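Local structure of necrotic enteritis toxin B (Clostridium perfringens, 4I0N) at residues A[23-28]-A[42-47]; A[53-58]-A[227-232]; A[86-91]-A[163-168]; A[235-240]-A[276-281]. The protein forms pores in membranes, probably by assembling into an oligomeric beta-barrel as other toxins of the alpha-hemolysin fold do. One frame throughout, in Å; residues are numbered along the deposited sequence.

Contact 1. Residues A[23-28]-A[42-47]; sequences AIKYTS and SGTFIE
Ala23 turns its CB toward the partner strand 42-47, where the methyl rests 4.0 Å from Ile46 CG2. One residue on, Ile24 forms an antiparallel hydrogen-bonded pair with Glu47; both bonds are nearly straight, the one from Glu47 N to Ile24 O being 2.9 Å long. Lys25 takes the other side of the sheet with Ile46 and Thr44; its CD lies 4.0 Å from Thr44 CG2, and from there the extended chain leads off. Tyr26 pairs with Phe45, and the two segments here belong to a single beta hairpin, strands 21-34 and 37-47, within a six-stranded antiparallel sheet. With CG opposite its carbonyl carbon (chi1 -59°), the Tyr26 ring leans back along its strand, and CE2 comes within 3.7 Å of Glu47 CG. The two side chains meet at about a right angle, the ring and carboxylate planes being 72° apart. His283 fits in beside them: it stacks on Tyr26, presents an edge-to-face contact with Phe45 and is hydrogen-bonded through NE2 to Glu47 OE2. Thr27 and Thr44 then run side by side, the CG2 of Thr27 lying 4.0 Å from OG1 of Thr44. At Ser28 the pairing reaches Gly43, whose N gives a 2.7 Å bond to Ser28 O, while Ser28 OG is taken by Ile285 N.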
loop_
_atom_site.group_PDB
_atom_site.type_symbol
_atom_site.label_atom_id
_atom_site.label_comp_id
_atom_site.label_asym_id
_atom_site.label_seq_id
_atom_site.Cartn_x
_atom_site.Cartn_y
_atom_site.Cartn_z
ATOM N N ALA A 23 -23.736 15.995 14.811
ATOM C CA ALA A 23 -22.976 16.663 13.758
ATOM C C ALA A 23 -23.532 16.185 12.421
ATOM O O ALA A 23 -24.440 15.362 12.391
ATOM C CB ALA A 23 -21.490 16.332 13.882
ATOM N N ILE A 24 -22.989 16.698 11.323
ATOM C CA ILE A 24 -23.477 16.339 9.991
ATOM C C ILE A 24 -22.303 15.743 9.227
ATOM O O ILE A 24 -21.210 16.306 9.248
ATOM C CB ILE A 24 -23.983 17.581 9.219
ATOM C CG1 ILE A 24 -25.038 18.336 10.046
ATOM C CG2 ILE A 24 -24.540 17.162 7.836
ATOM C CD1 ILE A 24 -25.323 19.764 9.545
ATOM N N LYS A 25 -22.534 14.616 8.565
ATOM C CA LYS A 25 -21.506 14.014 7.738
ATOM C C LYS A 25 -21.898 14.009 6.259
ATOM O O LYS A 25 -23.079 13.957 5.920
ATOM C CB LYS A 25 -21.156 12.593 8.212
ATOM C CG LYS A 25 -22.242 11.562 7.999
ATOM C CD LYS A 25 -21.710 10.127 8.142
ATOM C CE LYS A 25 -22.889 9.150 8.230
ATOM N NZ LYS A 25 -22.501 7.703 8.330
ATOM N N TYR A 26 -20.879 14.029 5.405
ATOM C CA TYR A 26 -21.039 14.034 3.945
ATOM C C TYR A 26 -20.029 13.052 3.397
ATOM O O TYR A 26 -18.903 13.004 3.894
ATOM C CB TYR A 26 -20.686 15.406 3.359
ATOM C CG TYR A 26 -21.519 16.527 3.897
ATOM C CD1 TYR A 26 -22.665 16.949 3.224
ATOM C CD2 TYR A 26 -21.180 17.154 5.097
ATOM C CE1 TYR A 26 -23.445 17.996 3.730
ATOM C CE2 TYR A 26 -21.964 18.192 5.610
ATOM C CZ TYR A 26 -23.085 18.598 4.914
ATOM O OH TYR A 26 -23.856 19.621 5.399
ATOM N N THR A 27 -20.396 12.310 2.357
ATOM C CA THR A 27 -19.459 11.364 1.757
ATOM C C THR A 27 -19.186 11.668 0.293
ATOM O O THR A 27 -20.029 12.234 -0.414
ATOM C CB THR A 27 -19.941 9.904 1.886
ATOM O OG1 THR A 27 -21.251 9.782 1.328
ATOM C CG2 THR A 27 -19.969 9.476 3.343
ATOM N N SER A 28 -17.984 11.314 -0.154
ATOM C CA SER A 28 -17.615 11.470 -1.561
ATOM C C SER A 28 -16.546 10.465 -1.881
ATOM O O SER A 28 -15.884 9.949 -0.980
ATOM C CB SER A 28 -17.143 12.906 -1.848
ATOM O OG SER A 28 -16.953 13.082 -3.238
ATOM N N SER A 42 -11.813 7.732 -0.891
ATOM C CA SER A 42 -13.170 8.002 -0.417
ATOM C C SER A 42 -13.072 8.818 0.845
ATOM O O SER A 42 -12.139 8.648 1.639
ATOM C CB SER A 42 -13.941 6.709 -0.116
ATOM O OG SER A 42 -13.943 5.897 -1.275
ATOM N N GLY A 43 -14.049 9.697 1.040
ATOM C CA GLY A 43 -13.999 10.622 2.170
ATOM C C GLY A 43 -15.302 10.689 2.924
ATOM O O GLY A 43 -16.388 10.582 2.332
ATOM N N THR A 44 -15.184 10.852 4.239
ATOM C CA THR A 44 -16.320 11.247 5.062
ATOM C C THR A 44 -15.955 12.575 5.715
ATOM O O THR A 44 -15.073 12.623 6.575
ATOM C CB THR A 44 -16.604 10.206 6.148
ATOM O OG1 THR A 44 -16.717 8.918 5.528
ATOM C CG2 THR A 44 -17.902 10.557 6.871
ATOM N N PHE A 45 -16.612 13.646 5.280
ATOM C CA PHE A 45 -16.392 14.982 5.845
ATOM C C PHE A 45 -17.345 15.165 6.990
ATOM O O PHE A 45 -18.532 14.809 6.867
ATOM C CB PHE A 45 -16.710 16.074 4.802
ATOM C CG PHE A 45 -15.783 16.091 3.600
ATOM C CD1 PHE A 45 -14.688 16.955 3.557
ATOM C CD2 PHE A 45 -16.041 15.275 2.493
ATOM C CE1 PHE A 45 -13.848 16.982 2.442
ATOM C CE2 PHE A 45 -15.202 15.310 1.363
ATOM C CZ PHE A 45 -14.112 16.164 1.344
ATOM N N ILE A 46 -16.861 15.744 8.085
ATOM C CA ILE A 46 -17.731 16.022 9.223
ATOM C C ILE A 46 -17.764 17.521 9.440
ATOM O O ILE A 46 -16.717 18.168 9.477
ATOM C CB ILE A 46 -17.263 15.323 10.537
ATOM C CG1 ILE A 46 -17.144 13.806 10.356
ATOM C CG2 ILE A 46 -18.220 15.614 11.682
ATOM C CD1 ILE A 46 -15.723 13.343 10.320
ATOM N N GLU A 47 -18.972 18.061 9.536
ATOM C CA GLU A 47 -19.189 19.445 9.929
ATOM C C GLU A 47 -19.786 19.325 11.321
ATOM O O GLU A 47 -20.978 19.005 11.476
ATOM C CB GLU A 47 -20.160 20.165 8.980
ATOM C CG GLU A 47 -19.658 20.304 7.545
ATOM C CD GLU A 47 -18.475 21.264 7.395
ATOM O OE1 GLU A 47 -18.174 22.039 8.338
ATOM O OE2 GLU A 47 -17.870 21.259 6.308
#

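Contact 2. Residues A[53-58]-A[227-232]; sequences KKTALL and ALTAPK
Strands 53-58 and 227-231 run antiparallel at 152°, their axes 4.5 Å apart at closest approach. Two hydrogen-bonded pairs, Lys54 with Ala230 and Ala56 with Leu228, hold them together; the bond from Lys54 N to Ala230 O is 2.8 Å long and almost perfectly straight. Between and beyond these pairs, Thr55 faces Thr229 and Leu57 faces Ala227 without direct backbone bonds.

Two lysines, reaching in opposite directions, bind the segments at the end where strand pairing becomes irregular. Lys54 bends at its third and fourth torsions so that NZ comes 2.9 Å from Lys232 O, and Ala234 O gives the same ammonium a second acceptor. Lys232, bent instead at chi2 (-66°), sends NZ back to Lys53 O at 3.0 Å and is also bonded to Asp48 O. Both ammonium groups come from above the carbonyl planes; each ties its own side chain to the other segment's backbone. On the face bearing the threonines, Thr55 and Thr229 lie side by side; further along, Leu57 CD2 meets Ala227 CB at 3.6 Å. On the opposite face the Leu58 and Leu228 side chains cross obliquely, their CD1 atoms 3.7 Å apart.

Within the sheet, strand 37-47 borders 53-65 and strand 99-104 borders 219-231. Ile126, Tyr120 and Ile118 of the small three-stranded sheet, probably the folded pre-stem of the monomer, pack over Thr55, Leu57 and Ala227, whereas Trp280 covers Ala56.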
loop_
_atom_site.group_PDB
_atom_site.type_symbol
_atom_site.label_atom_id
_atom_site.label_comp_id
_atom_site.label_asym_id
_atom_site.label_seq_id
_atom_site.Cartn_x
_atom_site.Cartn_y
_atom_site.Cartn_z
ATOM N N LYS A 53 -12.292 22.651 14.830
ATOM C CA LYS A 53 -11.739 22.407 13.497
ATOM C C LYS A 53 -12.715 21.572 12.647
ATOM O O LYS A 53 -13.801 21.196 13.128
ATOM C CB LYS A 53 -10.367 21.727 13.594
ATOM C CG LYS A 53 -9.298 22.584 14.311
ATOM C CD LYS A 53 -7.908 21.946 14.285
ATOM C CE LYS A 53 -7.162 22.233 12.985
ATOM N NZ LYS A 53 -6.754 23.664 12.795
ATOM N N LYS A 54 -12.336 21.309 11.391
ATOM C CA LYS A 54 -13.096 20.428 10.485
ATOM C C LYS A 54 -12.269 19.189 10.295
ATOM O O LYS A 54 -11.053 19.286 10.263
ATOM C CB LYS A 54 -13.184 21.012 9.067
ATOM C CG LYS A 54 -14.038 22.178 8.871
ATOM C CD LYS A 54 -14.356 22.293 7.426
ATOM C CE LYS A 54 -13.370 23.104 6.655
ATOM N NZ LYS A 54 -14.169 23.926 5.694
ATOM N N THR A 55 -12.925 18.049 10.092
ATOM C CA THR A 55 -12.229 16.779 9.898
ATOM C C THR A 55 -12.796 15.998 8.718
ATOM O O THR A 55 -13.998 16.008 8.472
ATOM C CB THR A 55 -12.336 15.897 11.172
ATOM O OG1 THR A 55 -11.821 16.629 12.294
ATOM C CG2 THR A 55 -11.568 14.560 10.999
ATOM N N ALA A 56 -11.922 15.335 7.974
ATOM C CA ALA A 56 -12.376 14.365 6.989
ATOM C C ALA A 56 -11.653 13.053 7.271
ATOM O O ALA A 56 -10.449 13.055 7.455
ATOM C CB ALA A 56 -12.066 14.839 5.595
ATOM N N LEU A 57 -12.383 11.948 7.305
ATOM C CA LEU A 57 -11.767 10.624 7.361
ATOM C C LEU A 57 -11.636 10.177 5.904
ATOM O O LEU A 57 -12.610 10.233 5.150
ATOM C CB LEU A 57 -12.659 9.636 8.123
ATOM C CG LEU A 57 -12.886 9.860 9.626
ATOM C CD1 LEU A 57 -13.614 8.672 10.212
ATOM C CD2 LEU A 57 -11.576 10.058 10.373
ATOM N N LEU A 58 -10.436 9.775 5.502
ATOM C CA LEU A 58 -10.200 9.363 4.128
ATOM C C LEU A 58 -9.845 7.874 4.074
ATOM O O LEU A 58 -9.153 7.359 4.951
ATOM C CB LEU A 58 -9.058 10.197 3.499
ATOM C CG LEU A 58 -9.261 11.719 3.453
ATOM C CD1 LEU A 58 -8.126 12.375 2.706
ATOM C CD2 LEU A 58 -10.583 12.069 2.792
ATOM N N ALA A 227 -7.087 10.546 8.979
ATOM C CA ALA A 227 -7.967 11.640 9.341
ATOM C C ALA A 227 -7.212 12.923 9.027
ATOM O O ALA A 227 -6.055 13.082 9.461
ATOM C CB ALA A 227 -8.321 11.595 10.845
ATOM N N LEU A 228 -7.859 13.818 8.279
ATOM C CA LEU A 228 -7.332 15.158 8.018
ATOM C C LEU A 228 -8.081 16.150 8.844
ATOM O O LEU A 228 -9.323 16.079 8.946
ATOM C CB LEU A 228 -7.552 15.581 6.560
ATOM C CG LEU A 228 -6.701 15.050 5.433
ATOM C CD1 LEU A 228 -7.206 15.644 4.109
ATOM C CD2 LEU A 228 -5.250 15.456 5.665
ATOM N N THR A 229 -7.338 17.080 9.429
ATOM C CA THR A 229 -7.930 18.177 10.163
ATOM C C THR A 229 -7.621 19.505 9.453
ATOM O O THR A 229 -6.492 19.717 8.995
ATOM C CB THR A 229 -7.471 18.154 11.630
ATOM O OG1 THR A 229 -6.047 17.988 11.690
ATOM C CG2 THR A 229 -8.112 16.961 12.344
ATOM N N ALA A 230 -8.630 20.367 9.365
ATOM C CA ALA A 230 -8.539 21.652 8.686
ATOM C C ALA A 230 -9.123 22.753 9.572
ATOM O O ALA A 230 -10.035 22.493 10.358
ATOM C CB ALA A 230 -9.324 21.581 7.380
ATOM N N PRO A 231 -8.626 24.001 9.422
ATOM C CA PRO A 231 -9.332 25.136 10.010
ATOM C C PRO A 231 -10.753 25.186 9.449
ATOM O O PRO A 231 -10.981 24.703 8.338
ATOM C CB PRO A 231 -8.512 26.340 9.539
ATOM C CG PRO A 231 -7.152 25.767 9.201
ATOM C CD PRO A 231 -7.452 24.421 8.634
ATOM N N LYS A 232 -11.700 25.734 10.210
ATOM C CA LYS A 232 -13.099 25.827 9.768
ATOM C C LYS A 232 -13.281 26.507 8.407
ATOM O O LYS A 232 -14.161 26.113 7.621
ATOM C CB LYS A 232 -13.962 26.574 10.794
ATOM C CG LYS A 232 -14.202 25.870 12.117
ATOM C CD LYS A 232 -15.029 24.614 11.946
ATOM C CE LYS A 232 -15.668 24.197 13.254
ATOM N NZ LYS A 232 -16.264 22.838 13.118
#

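Contact 3. Residues A[86-91]-A[163-168]; sequences RINVKS and ANLASW
Ser167 and Asn88 are joined by a short side-chain hydrogen bond, Ser167 OG giving to Asn88 OD1 at 2.5 Å and approaching nearly in line with the amide C=O. Ser167 OG gets there by standing anti to its own nitrogen (chi1 179°), and it is also bonded to Arg159 NH1. A second side-chain bond closes the end of the pairing, from Asn164 ND2 to Ser91 O at 3.0 Å. That carbonyl oxygen lies in the plane of the amide, but the donor comes from above the carbonyl's own plane. Backbone bonds pair Ile87 with Trp168 and Val89 with Ala166, the Val89 N to Ala166 O bond measuring 2.8 Å, and Ser91 N adds one to Asn164 O.

Strand 76-92 lies between 165-172 and 236-255, in the sheet that faces strand 219-231 across a beta sandwich, and the apolar contacts point into that interior. Trp168 presents the edge of its indole to Val89, Trp168 CZ3 lying 3.9 Å from Val89 CG2, and Trp168 CE3 lies 4.1 Å from Ile87 CG2; Pro105 O holds the ring nitrogen. On the other face Leu165 CD1 nestles between Lys90 CG, 3.7 Å away, and Asn88 CB. Among the charged groups, Glu242 takes a hydrogen bond from Asn88 ND2 and a salt bridge from Lys90 NZ, and Arg86 forms a salt bridge with Asp169.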
loop_
_atom_site.group_PDB
_atom_site.type_symbol
_atom_site.label_atom_id
_atom_site.label_comp_id
_atom_site.label_asym_id
_atom_site.label_seq_id
_atom_site.Cartn_x
_atom_site.Cartn_y
_atom_site.Cartn_z
ATOM N N ARG A 86 5.721 0.372 -1.840
ATOM C CA ARG A 86 5.688 1.571 -1.005
ATOM C C ARG A 86 4.491 2.437 -1.367
ATOM O O ARG A 86 4.236 2.717 -2.562
ATOM C CB ARG A 86 6.954 2.393 -1.172
ATOM C CG ARG A 86 6.936 3.654 -0.270
ATOM C CD ARG A 86 8.306 4.326 -0.259
ATOM N NE ARG A 86 9.273 3.493 0.442
ATOM C CZ ARG A 86 10.576 3.752 0.539
ATOM N NH1 ARG A 86 11.095 4.835 -0.023
ATOM N NH2 ARG A 86 11.367 2.916 1.207
ATOM N N ILE A 87 3.760 2.857 -0.339
ATOM C CA ILE A 87 2.574 3.695 -0.542
ATOM C C ILE A 87 2.817 4.963 0.263
ATOM O O ILE A 87 3.027 4.901 1.467
ATOM C CB ILE A 87 1.271 2.974 -0.082
ATOM C CG1 ILE A 87 0.909 1.827 -1.045
ATOM C CG2 ILE A 87 0.069 3.962 0.010
ATOM C CD1 ILE A 87 1.525 0.500 -0.709
ATOM N N ASN A 88 2.789 6.112 -0.414
ATOM C CA ASN A 88 2.907 7.388 0.281
ATOM C C ASN A 88 1.595 8.131 0.088
ATOM O O ASN A 88 1.057 8.173 -1.030
ATOM C CB ASN A 88 4.027 8.246 -0.296
ATOM C CG ASN A 88 5.394 7.594 -0.224
ATOM O OD1 ASN A 88 5.715 6.841 0.693
ATOM N ND2 ASN A 88 6.221 7.900 -1.205
ATOM N N VAL A 89 1.084 8.713 1.166
ATOM C CA VAL A 89 -0.070 9.572 1.055
ATOM C C VAL A 89 0.362 10.932 1.614
ATOM O O VAL A 89 0.725 11.031 2.784
ATOM C CB VAL A 89 -1.282 8.990 1.817
ATOM C CG1 VAL A 89 -2.457 9.921 1.707
ATOM C CG2 VAL A 89 -1.679 7.603 1.252
ATOM N N LYS A 90 0.344 11.964 0.771
ATOM C CA LYS A 90 0.833 13.280 1.153
ATOM C C LYS A 90 -0.320 14.255 1.168
ATOM O O LYS A 90 -1.186 14.189 0.317
ATOM C CB LYS A 90 1.911 13.787 0.188
ATOM C CG LYS A 90 3.204 12.974 0.247
ATOM C CD LYS A 90 4.172 13.471 -0.818
ATOM C CE LYS A 90 5.468 12.678 -0.802
ATOM N NZ LYS A 90 6.344 13.095 -1.951
ATOM N N SER A 91 -0.350 15.118 2.177
ATOM C CA SER A 91 -1.313 16.208 2.223
ATOM C C SER A 91 -0.569 17.527 1.951
ATOM O O SER A 91 0.542 17.763 2.461
ATOM C CB SER A 91 -2.003 16.259 3.578
ATOM O OG SER A 91 -2.942 17.309 3.620
ATOM N N ALA A 163 2.665 15.196 9.914
ATOM C CA ALA A 163 1.508 16.035 9.580
ATOM C C ALA A 163 1.160 16.078 8.081
ATOM O O ALA A 163 -0.007 16.321 7.722
ATOM C CB ALA A 163 1.686 17.466 10.158
ATOM N N ASN A 164 2.154 15.842 7.217
ATOM C CA ASN A 164 1.916 15.933 5.771
ATOM C C ASN A 164 2.249 14.682 4.971
ATOM O O ASN A 164 2.085 14.685 3.751
ATOM C CB ASN A 164 2.641 17.144 5.165
ATOM C CG ASN A 164 2.173 18.442 5.747
ATOM O OD1 ASN A 164 2.669 18.878 6.784
ATOM N ND2 ASN A 164 1.214 19.082 5.089
ATOM N N LEU A 165 2.717 13.622 5.646
ATOM C CA LEU A 165 3.060 12.372 4.965
ATOM C C LEU A 165 2.772 11.165 5.842
ATOM O O LEU A 165 3.223 11.114 6.986
ATOM C CB LEU A 165 4.550 12.338 4.568
ATOM C CG LEU A 165 5.199 11.047 4.030
ATOM C CD1 LEU A 165 4.575 10.528 2.695
ATOM C CD2 LEU A 165 6.703 11.257 3.864
ATOM N N ALA A 166 2.025 10.206 5.303
ATOM C CA ALA A 166 1.900 8.891 5.893
ATOM C C ALA A 166 2.479 7.955 4.843
ATOM O O ALA A 166 2.142 8.052 3.658
ATOM C CB ALA A 166 0.425 8.545 6.135
ATOM N N SER A 167 3.387 7.087 5.257
ATOM C CA SER A 167 4.034 6.197 4.305
ATOM C C SER A 167 4.175 4.797 4.878
ATOM O O SER A 167 4.431 4.650 6.061
ATOM C CB SER A 167 5.402 6.749 3.931
ATOM O OG SER A 167 6.041 5.862 3.021
ATOM N N TRP A 168 4.013 3.794 4.019
ATOM C CA TRP A 168 4.051 2.388 4.402
ATOM C C TRP A 168 4.886 1.602 3.406
ATOM O O TRP A 168 4.731 1.777 2.198
ATOM C CB TRP A 168 2.657 1.784 4.382
ATOM C CG TRP A 168 1.688 2.382 5.358
ATOM C CD1 TRP A 168 1.458 1.974 6.643
ATOM C CD2 TRP A 168 0.813 3.490 5.123
ATOM N NE1 TRP A 168 0.489 2.761 7.229
ATOM C CE2 TRP A 168 0.073 3.700 6.317
ATOM C CE3 TRP A 168 0.576 4.327 4.015
ATOM C CZ2 TRP A 168 -0.915 4.698 6.433
ATOM C CZ3 TRP A 168 -0.380 5.345 4.142
ATOM C CH2 TRP A 168 -1.119 5.513 5.334
#

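Contact 4. Residues A[235-240]-A[276-281]; sequences KESVII and FKINWQ
Trp280, just past the end of its strand, turns its indole N-H back across the contact to Ser237, with Trp280 NE1 3.0 Å from Ser237 OG. The hydroxyl lies in the plane of the ring, and the bond is nearly straight (164°). Ser237 meets it by placing OG between its own nitrogen and carbonyl carbon (chi1 64°), where the oxygen also rests 3.5 Å from Ile278 CB. The CG2 methyl of Ile278 in turn lies against one face of the indole, near its rim, and Glu236 CA is at the ring edge.

Asn279 centres an inverse gamma turn that lets the chain bend here, and its amide is held by Asp282 N and Glu286. Beyond the turn, Gln281 N still bonds to Lys235 O at 3.1 Å. These residues lie at the end of the hairpin of strands 236-255 and 258-279 away from its turn, and toward its body the pairing becomes regular: Ser237 with Ile278, then Ile239 with Phe276, where Phe276 N is 2.8 Å from Ile239 O. Ile239 and Ile278 cross with their CG1 atoms 3.7 Å apart, on the side that meets Leu58. On the face bearing Glu236 and Lys277, their ends are linked by a single water, 2.6 Å from Glu236 OE1 and 2.7 Å from Lys277 NZ; the two charged groups do not touch directly.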
loop_
_atom_site.group_PDB
_atom_site.type_symbol
_atom_site.label_atom_id
_atom_site.label_comp_id
_atom_site.label_asym_id
_atom_site.label_seq_id
_atom_site.Cartn_x
_atom_site.Cartn_y
_atom_site.Cartn_z
ATOM N N LYS A 235 -11.191 25.702 2.281
ATOM C CA LYS A 235 -12.018 25.426 1.130
ATOM C C LYS A 235 -11.479 24.282 0.270
ATOM O O LYS A 235 -12.264 23.550 -0.328
ATOM C CB LYS A 235 -12.246 26.697 0.314
ATOM C CG LYS A 235 -13.084 27.723 1.066
ATOM C CD LYS A 235 -13.347 28.950 0.244
ATOM C CE LYS A 235 -14.139 29.955 1.088
ATOM N NZ LYS A 235 -14.375 31.156 0.280
ATOM N N GLU A 236 -10.154 24.140 0.210
ATOM C CA GLU A 236 -9.539 23.081 -0.586
ATOM C C GLU A 236 -8.151 22.711 -0.077
ATOM O O GLU A 236 -7.427 23.546 0.535
ATOM C CB GLU A 236 -9.469 23.482 -2.070
ATOM C CG GLU A 236 -8.599 24.739 -2.340
ATOM C CD GLU A 236 -9.328 26.043 -2.014
ATOM O OE1 GLU A 236 -10.436 26.267 -2.572
ATOM O OE2 GLU A 236 -8.805 26.847 -1.188
ATOM N N SER A 237 -7.787 21.456 -0.330
ATOM C CA SER A 237 -6.442 20.981 -0.135
ATOM C C SER A 237 -6.236 19.855 -1.145
ATOM O O SER A 237 -7.133 19.543 -1.942
ATOM C CB SER A 237 -6.218 20.523 1.317
ATOM O OG SER A 237 -7.020 19.405 1.653
ATOM N N VAL A 238 -5.049 19.268 -1.140
ATOM C CA VAL A 238 -4.768 18.196 -2.065
ATOM C C VAL A 238 -4.215 16.994 -1.329
ATOM O O VAL A 238 -3.495 17.149 -0.356
ATOM C CB VAL A 238 -3.781 18.684 -3.158
ATOM C CG1 VAL A 238 -3.332 17.566 -4.052
ATOM C CG2 VAL A 238 -4.438 19.805 -4.001
ATOM N N ILE A 239 -4.576 15.795 -1.791
ATOM C CA ILE A 239 -3.937 14.555 -1.342
ATOM C C ILE A 239 -3.250 13.937 -2.564
ATOM O O ILE A 239 -3.855 13.826 -3.649
ATOM C CB ILE A 239 -4.976 13.551 -0.739
ATOM C CG1 ILE A 239 -5.446 14.036 0.643
ATOM C CG2 ILE A 239 -4.430 12.067 -0.728
ATOM C CD1 ILE A 239 -4.399 13.947 1.766
ATOM N N ILE A 240 -1.984 13.555 -2.387
ATOM C CA ILE A 240 -1.217 12.878 -3.421
ATOM C C ILE A 240 -0.970 11.448 -2.967
ATOM O O ILE A 240 -0.425 11.215 -1.892
ATOM C CB ILE A 240 0.133 13.588 -3.698
ATOM C CG1 ILE A 240 -0.099 15.084 -3.993
ATOM C CG2 ILE A 240 0.883 12.890 -4.856
ATOM C CD1 ILE A 240 1.091 15.971 -3.708
ATOM N N PHE A 276 -5.531 14.063 -5.826
ATOM C CA PHE A 276 -6.960 14.284 -5.598
ATOM C C PHE A 276 -7.141 15.622 -4.907
ATOM O O PHE A 276 -6.465 15.918 -3.922
ATOM C CB PHE A 276 -7.549 13.189 -4.703
ATOM C CG PHE A 276 -7.515 11.799 -5.322
ATOM C CD1 PHE A 276 -8.616 11.300 -6.023
ATOM C CD2 PHE A 276 -6.375 10.992 -5.185
ATOM C CE1 PHE A 276 -8.598 10.016 -6.603
ATOM C CE2 PHE A 276 -6.337 9.716 -5.756
ATOM C CZ PHE A 276 -7.450 9.218 -6.453
ATOM N N LYS A 277 -8.022 16.449 -5.441
ATOM C CA LYS A 277 -8.431 17.655 -4.718
ATOM C C LYS A 277 -9.407 17.276 -3.606
ATOM O O LYS A 277 -10.410 16.591 -3.850
ATOM C CB LYS A 277 -9.099 18.634 -5.696
ATOM C CG LYS A 277 -9.527 19.961 -5.066
ATOM C CD LYS A 277 -10.084 20.912 -6.120
ATOM C CE LYS A 277 -10.641 22.196 -5.451
ATOM N NZ LYS A 277 -10.958 23.280 -6.447
ATOM N N ILE A 278 -9.127 17.738 -2.389
ATOM C CA ILE A 278 -10.061 17.631 -1.289
ATOM C C ILE A 278 -10.850 18.935 -1.278
ATOM O O ILE A 278 -10.347 19.980 -0.859
ATOM C CB ILE A 278 -9.345 17.414 0.059
ATOM C CG1 ILE A 278 -8.330 16.254 -0.042
ATOM C CG2 ILE A 278 -10.356 17.183 1.188
ATOM C CD1 ILE A 278 -8.966 14.906 -0.459
ATOM N N ASN A 279 -12.079 18.865 -1.766
ATOM C CA ASN A 279 -12.913 20.045 -1.902
ATOM C C ASN A 279 -13.712 20.170 -0.611
ATOM O O ASN A 279 -14.804 19.602 -0.504
ATOM C CB ASN A 279 -13.844 19.886 -3.112
ATOM C CG ASN A 279 -14.574 21.180 -3.470
ATOM O OD1 ASN A 279 -14.823 22.035 -2.616
ATOM N ND2 ASN A 279 -14.928 21.314 -4.727
ATOM N N TRP A 280 -13.150 20.847 0.389
ATOM C CA TRP A 280 -13.828 20.944 1.691
ATOM C C TRP A 280 -15.133 21.723 1.550
ATOM O O TRP A 280 -16.149 21.379 2.185
ATOM C CB TRP A 280 -12.919 21.630 2.723
ATOM C CG TRP A 280 -11.672 20.859 3.045
ATOM C CD1 TRP A 280 -10.477 20.880 2.375
ATOM C CD2 TRP A 280 -11.508 19.960 4.135
ATOM N NE1 TRP A 280 -9.573 20.047 2.994
ATOM C CE2 TRP A 280 -10.182 19.474 4.083
ATOM C CE3 TRP A 280 -12.353 19.536 5.171
ATOM C CZ2 TRP A 280 -9.679 18.547 5.016
ATOM C CZ3 TRP A 280 -11.857 18.616 6.105
ATOM C CH2 TRP A 280 -10.527 18.149 6.022
ATOM N N GLN A 281 -15.117 22.743 0.687
ATOM C CA GLN A 281 -16.260 23.625 0.520
ATOM C C GLN A 281 -17.503 22.862 0.053
ATOM O O GLN A 281 -18.590 23.068 0.576
ATOM C CB GLN A 281 -15.917 24.728 -0.479
ATOM C CG GLN A 281 -16.983 25.788 -0.637
ATOM C CD GLN A 281 -16.463 27.012 -1.370
ATOM O OE1 GLN A 281 -15.592 26.910 -2.235
ATOM N NE2 GLN A 281 -16.986 28.178 -1.016
HETATM O O HOH W 1 -11.602 25.247 -4.667
#

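How the contacts relate
Contacts 1 and 2 belong to one sheet of a beta sandwich, contacts 3 and 4 to the other. Strands 37-47 and 53-65 join the first pair, Thr44 N 2.8 Å from Leu57 O, a probable hydrogen bond; Lys90 N and Ile240 O, at 2.9 Å, join the second likewise. Contact 4 bridges the layers: Phe45 CE1 meets Ile278 CG2, and Ala56 CB meets Trp280 CH2, both at 3.7 Å. Leu228 CD2 reaches Ser91 OG at 3.6 Å. Asp30, seen as a magnesium ligand in this toxin though unoccupied here, lies about 4 Å from Phe276 and 6 Å from Ser28, side chain to side chain. A bound magnesium lies about 4 Å from the Asn164 side chain.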